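PDB 4Q8R: phosphate ABC transporter, phosphate-binding protein from Clostridium perfringens, which probably captures inorganic phosphate with high affinity outside the cell membrane and delivers it to an ABC-type importer. Local coordinates for residues K92-V97 with S183-D188; A82-K87 with S176-S181. All coordinates share one frame; numbering follows the deposited sequence.

Contact 1: K92-V97 with S183-D188; sequences KDLTLV and SAVKVD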
loop_
_atom_site.group_PDB
_atom_site.type_symbol
_atom_site.label_atom_id
_atom_site.label_comp_id
_atom_site.label_asym_id
_atom_site.label_seq_id
_atom_site.Cartn_x
_atom_site.Cartn_y
_atom_site.Cartn_z
ATOM N N LYS A 92 -1.440 -21.096 -5.258
ATOM C CA LYS A 92 -2.548 -20.165 -5.313
ATOM C C LYS A 92 -3.129 -19.790 -3.954
ATOM O O LYS A 92 -4.070 -19.000 -3.898
ATOM C CB LYS A 92 -3.626 -20.746 -6.251
ATOM C CG LYS A 92 -3.136 -20.615 -7.694
ATOM C CD LYS A 92 -3.974 -21.310 -8.717
ATOM C CE LYS A 92 -3.160 -21.465 -9.987
ATOM N NZ LYS A 92 -2.932 -20.192 -10.712
ATOM N N ASP A 93 -2.536 -20.317 -2.880
ATOM C CA ASP A 93 -3.059 -20.155 -1.565
ATOM C C ASP A 93 -1.903 -20.354 -0.617
ATOM O O ASP A 93 -1.179 -21.375 -0.756
ATOM C CB ASP A 93 -4.161 -21.188 -1.359
ATOM C CG ASP A 93 -4.962 -21.003 -0.097
ATOM O OD1 ASP A 93 -4.702 -20.131 0.727
ATOM O OD2 ASP A 93 -5.927 -21.788 0.079
ATOM N N LEU A 94 -1.726 -19.425 0.326
ATOM C CA LEU A 94 -0.685 -19.528 1.351
ATOM C C LEU A 94 -1.234 -19.131 2.711
ATOM O O LEU A 94 -2.064 -18.207 2.791
ATOM C CB LEU A 94 0.501 -18.621 0.989
ATOM C CG LEU A 94 1.322 -18.990 -0.264
ATOM C CD1 LEU A 94 2.321 -17.940 -0.642
ATOM C CD2 LEU A 94 2.024 -20.324 -0.019
ATOM N N THR A 95 -0.774 -19.765 3.770
ATOM C CA THR A 95 -1.099 -19.342 5.144
ATOM C C THR A 95 -0.126 -18.187 5.532
ATOM O O THR A 95 0.961 -18.015 4.919
ATOM C CB THR A 95 -0.959 -20.486 6.111
ATOM O OG1 THR A 95 0.447 -20.853 6.181
ATOM C CG2 THR A 95 -1.868 -21.660 5.700
ATOM N N LEU A 96 -0.479 -17.386 6.547
ATOM C CA LEU A 96 0.401 -16.331 6.950
ATOM C C LEU A 96 1.763 -16.875 7.369
ATOM O O LEU A 96 2.787 -16.250 7.079
ATOM C CB LEU A 96 -0.171 -15.477 8.062
ATOM C CG LEU A 96 -1.253 -14.463 7.718
ATOM C CD1 LEU A 96 -1.680 -13.788 9.007
ATOM C CD2 LEU A 96 -0.734 -13.441 6.734
ATOM N N VAL A 97 1.776 -18.007 8.034
ATOM C CA VAL A 97 3.042 -18.591 8.476
ATOM C C VAL A 97 3.865 -19.091 7.295
ATOM O O VAL A 97 5.141 -18.997 7.324
ATOM C CB VAL A 97 2.871 -19.578 9.591
ATOM C CG1 VAL A 97 2.209 -20.909 9.181
ATOM C CG2 VAL A 97 4.242 -19.827 10.299
ATOM N N SER A 183 -0.987 -12.557 -10.269
ATOM C CA SER A 183 -1.919 -13.362 -9.494
ATOM C C SER A 183 -1.820 -13.089 -8.005
ATOM O O SER A 183 -0.747 -13.289 -7.400
ATOM C CB SER A 183 -1.640 -14.849 -9.739
ATOM O OG SER A 183 -1.963 -15.144 -11.084
ATOM N N ALA A 184 -2.895 -12.643 -7.382
ATOM C CA ALA A 184 -2.909 -12.499 -5.924
ATOM C C ALA A 184 -3.276 -13.856 -5.321
ATOM O O ALA A 184 -4.280 -14.434 -5.700
ATOM C CB ALA A 184 -3.919 -11.462 -5.493
ATOM N N VAL A 185 -2.471 -14.384 -4.417
ATOM C CA VAL A 185 -2.753 -15.638 -3.763
ATOM C C VAL A 185 -3.875 -15.497 -2.749
ATOM O O VAL A 185 -4.075 -14.423 -2.223
ATOM C CB VAL A 185 -1.497 -16.271 -3.087
ATOM C CG1 VAL A 185 -0.358 -16.424 -4.072
ATOM C CG2 VAL A 185 -1.041 -15.450 -1.902
ATOM N N LYS A 186 -4.642 -16.557 -2.498
ATOM C CA LYS A 186 -5.523 -16.568 -1.335
ATOM C C LYS A 186 -4.632 -16.561 -0.112
ATOM O O LYS A 186 -3.537 -17.123 -0.140
ATOM C CB LYS A 186 -6.402 -17.796 -1.292
ATOM C CG LYS A 186 -7.395 -17.816 -2.419
ATOM C CD LYS A 186 -8.197 -19.125 -2.410
ATOM C CE LYS A 186 -9.044 -19.190 -3.663
ATOM N NZ LYS A 186 -9.718 -20.514 -3.725
ATOM N N VAL A 187 -5.096 -15.940 0.966
ATOM C CA VAL A 187 -4.363 -15.970 2.232
ATOM C C VAL A 187 -5.219 -16.723 3.232
ATOM O O VAL A 187 -6.371 -16.349 3.487
ATOM C CB VAL A 187 -3.960 -14.571 2.699
ATOM C CG1 VAL A 187 -3.378 -14.690 4.092
ATOM C CG2 VAL A 187 -2.970 -13.939 1.701
ATOM N N ASP A 188 -4.717 -17.825 3.759
ATOM C CA ASP A 188 -5.416 -18.648 4.704
ATOM C C ASP A 188 -6.757 -19.075 4.034
ATOM O O ASP A 188 -7.829 -19.076 4.661
ATOM C CB ASP A 188 -5.693 -17.909 6.052
ATOM C CG ASP A 188 -4.428 -17.748 6.999
ATOM O OD1 ASP A 188 -3.353 -18.301 6.826
ATOM O OD2 ASP A 188 -4.514 -17.076 8.048
HETATM O O HOH W 1 -1.097 -18.176 -10.322
#
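L94 is gripped at both its polar backbone atoms: its O takes the N-H of D188 at 2.8 Å, and its N donates to K186 O at 3.0 Å. With K186 N bonded to K92 O (2.9 Å), these form a short parallel beta ladder in which D93 pairs with K186 and L94 with V187. The ladder ends in a side-chain bond. D188, its CG beside its own backbone N (chi1 -75°), swings OD1 back to L96 N at 3.0 Å, and the N-H comes down on the carboxylate from above its plane. OD1 also lies against CA and CB of T95, the N-cap residue of helix 96-103. On the sheet face of D93 and K186, the D93 carboxylate rests on K186 CB, but its OD1 is held by G189 N and K186 NZ stays 5.5 Å from D93 OD2. On the face of L94 and V187, the helix residue L96 brings CD2 to V187 CG1 at 3.9 Å, and L94 packs on I99 and I102. At the far end a water accepts from K92 NZ and is only weakly bonded to S183 OG. The chemistry is chiefly backbone pairing, extended by one aspartate whose negative charge probably suits the partly positive N-terminal end of the helix.

Contact 2: A82-K87 with S176-S181; sequences ALITHK and SYVDDS. With ZN (zinc ion), chain E.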
loop_
_atom_site.group_PDB
_atom_site.type_symbol
_atom_site.label_atom_id
_atom_site.label_comp_id
_atom_site.label_asym_id
_atom_site.label_seq_id
_atom_site.Cartn_x
_atom_site.Cartn_y
_atom_site.Cartn_z
ATOM N N ALA A 82 -2.102 -7.493 -1.183
ATOM C CA ALA A 82 -2.031 -8.758 -1.898
ATOM C C ALA A 82 -0.589 -9.263 -1.914
ATOM O O ALA A 82 0.340 -8.510 -1.968
ATOM C CB ALA A 82 -2.485 -8.583 -3.318
ATOM N N LEU A 83 -0.484 -10.584 -1.864
ATOM C CA LEU A 83 0.773 -11.306 -2.112
ATOM C C LEU A 83 0.654 -11.734 -3.540
ATOM O O LEU A 83 -0.227 -12.616 -3.855
ATOM C CB LEU A 83 0.888 -12.577 -1.297
ATOM C CG LEU A 83 1.477 -12.526 0.078
ATOM C CD1 LEU A 83 2.897 -12.090 -0.038
ATOM C CD2 LEU A 83 0.664 -11.630 0.967
ATOM N N ILE A 84 1.452 -11.143 -4.399
ATOM C CA ILE A 84 1.351 -11.417 -5.828
ATOM C C ILE A 84 2.438 -12.347 -6.311
ATOM O O ILE A 84 3.613 -12.238 -5.886
ATOM C CB ILE A 84 1.313 -10.132 -6.649
ATOM C CG1 ILE A 84 2.473 -9.176 -6.332
ATOM C CG2 ILE A 84 -0.021 -9.430 -6.399
ATOM C CD1 ILE A 84 2.673 -8.167 -7.417
ATOM N N THR A 85 2.053 -13.226 -7.237
ATOM C CA THR A 85 2.962 -14.089 -7.920
ATOM C C THR A 85 2.858 -13.787 -9.401
ATOM O O THR A 85 1.955 -13.078 -9.884
ATOM C CB THR A 85 2.673 -15.573 -7.654
ATOM O OG1 THR A 85 1.422 -15.892 -8.292
ATOM C CG2 THR A 85 2.590 -15.933 -6.199
ATOM N N HIS A 86 3.825 -14.285 -10.149
ATOM C CA HIS A 86 3.680 -14.345 -11.596
ATOM C C HIS A 86 2.401 -15.147 -11.965
ATOM O O HIS A 86 1.983 -16.059 -11.268
ATOM C CB HIS A 86 4.901 -15.020 -12.194
ATOM C CG HIS A 86 5.154 -14.716 -13.609
ATOM N ND1 HIS A 86 5.802 -13.579 -14.048
ATOM C CD2 HIS A 86 4.840 -15.425 -14.729
ATOM C CE1 HIS A 86 5.937 -13.629 -15.353
ATOM N NE2 HIS A 86 5.310 -14.707 -15.792
ATOM N N LYS A 87 1.850 -14.801 -13.110
ATOM C CA LYS A 87 0.655 -15.399 -13.604
ATOM C C LYS A 87 0.956 -16.906 -13.800
ATOM O O LYS A 87 2.062 -17.285 -14.176
ATOM C CB LYS A 87 0.267 -14.651 -14.908
ATOM C CG LYS A 87 -1.077 -14.958 -15.391
ATOM C CD LYS A 87 -2.151 -14.304 -14.539
ATOM C CE LYS A 87 -3.424 -14.167 -15.373
ATOM N NZ LYS A 87 -4.477 -13.616 -14.478
ATOM N N SER A 176 -4.980 -1.950 -5.060
ATOM C CA SER A 176 -5.136 -0.913 -6.061
ATOM C C SER A 176 -4.308 -1.153 -7.333
ATOM O O SER A 176 -4.598 -0.657 -8.408
ATOM C CB SER A 176 -4.822 0.490 -5.473
ATOM O OG SER A 176 -5.455 1.443 -6.207
ATOM N N TYR A 177 -3.208 -1.907 -7.174
ATOM C CA TYR A 177 -2.313 -2.199 -8.292
ATOM C C TYR A 177 -2.531 -3.576 -8.886
ATOM O O TYR A 177 -1.877 -3.920 -9.866
ATOM C CB TYR A 177 -0.854 -2.136 -7.842
ATOM C CG TYR A 177 -0.331 -0.720 -7.640
ATOM C CD1 TYR A 177 -0.719 0.054 -6.538
ATOM C CD2 TYR A 177 0.541 -0.164 -8.572
ATOM C CE1 TYR A 177 -0.206 1.346 -6.361
ATOM C CE2 TYR A 177 1.018 1.114 -8.422
ATOM C CZ TYR A 177 0.652 1.876 -7.334
ATOM O OH TYR A 177 1.269 3.102 -7.239
ATOM N N VAL A 178 -3.401 -4.382 -8.303
ATOM C CA VAL A 178 -3.578 -5.776 -8.796
ATOM C C VAL A 178 -4.423 -5.745 -10.067
ATOM O O VAL A 178 -5.395 -5.035 -10.131
ATOM C CB VAL A 178 -4.206 -6.693 -7.746
ATOM C CG1 VAL A 178 -4.463 -8.079 -8.346
ATOM C CG2 VAL A 178 -3.290 -6.814 -6.513
ATOM N N ASP A 179 -3.996 -6.440 -11.104
ATOM C CA ASP A 179 -4.782 -6.603 -12.286
ATOM C C ASP A 179 -4.474 -7.954 -12.833
ATOM O O ASP A 179 -3.826 -8.747 -12.157
ATOM C CB ASP A 179 -4.515 -5.496 -13.326
ATOM C CG ASP A 179 -3.046 -5.423 -13.746
ATOM O OD1 ASP A 179 -2.338 -6.438 -13.620
ATOM O OD2 ASP A 179 -2.618 -4.368 -14.198
ATOM N N ASP A 180 -5.038 -8.233 -14.030
ATOM C CA ASP A 180 -4.864 -9.547 -14.657
ATOM C C ASP A 180 -3.465 -9.957 -15.051
ATOM O O ASP A 180 -3.287 -11.082 -15.466
ATOM C CB ASP A 180 -5.729 -9.684 -15.896
ATOM C CG ASP A 180 -7.210 -9.523 -15.592
ATOM O OD1 ASP A 180 -7.616 -9.711 -14.424
ATOM O OD2 ASP A 180 -7.953 -9.200 -16.524
ATOM N N SER A 181 -2.489 -9.083 -14.904
ATOM C CA SER A 181 -1.129 -9.362 -15.313
ATOM C C SER A 181 -0.339 -10.139 -14.259
ATOM O O SER A 181 0.729 -10.606 -14.559
ATOM C CB SER A 181 -0.380 -8.056 -15.638
ATOM O OG SER A 181 -0.047 -7.336 -14.474
HETATM ZN ZN ZN E . 5.347 -15.484 -17.707
HETATM O O HOH W 2 2.924 -12.250 -14.165
HETATM O O HOH W 3 7.404 -15.074 -18.331
HETATM O O HOH W 4 5.505 -17.447 -17.825
#
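Two torsions shape the reach of K87: CG stands anti to the backbone N (chi1 -168°) and the chain then bends at chi2 (74°), which sets CD and CE against the carbonyl oxygen of D180 and brings NZ to D180 O at 3.0 Å, a weak hydrogen bond. The D180 carboxylate stays apart, K87 NZ being 5.0 Å from D180 OD1, so the lysine meets the loop through a backbone oxygen rather than through the carboxylate. A water links the same two segments a second time, accepting from K87 N and donating to S181 O at 2.8 Å. The loop's own shape is set by D179, whose OD1 takes both S181 N, in an Asx turn, and S181 OG, at 2.6 Å on its syn lone pair; OD2 forms a salt bridge with K160. At the other end the contact is apolar: V178 turns CG2 onto A82 CB at 3.7 Å and, more loosely, onto CG2 of I84. The CB of H86 is directed away from this loop. Its NE2 binds a zinc ion at 2.1 Å, alongside two waters, while ND1 is hydrogen-bonded to V163 O, which fixes the ring's rotation. Strand 71-86 has strands 169-174 and 182-187 as antiparallel partners, and the loop joining those two passes beside it, next to helix 156-164, whose V163 packs on I84 and whose K160 touches S181.

In the fold
Strands 71-86 and 182-187 join the two contacts: S183 O meets T85 N at 2.8 Å and V185 N meets L83 O at 2.9 Å, both probable hydrogen bonds. Both contacts are partly buried. Contact 1 adds the short strand 93-94 to strand 182-187 in parallel, so it rests chiefly on a short run of backbone pairing, with apolar cover on one face and charged side chains on the other. Contact 2 involves the loop that leads into strand 182-187 and has no ladder; an apolar patch, in which V178 meets the buried A82 and I84, gives way to a lysine and a water at the exposed end. The chain passes from a loop held by side chains and a water into a strand held by backbone pairing.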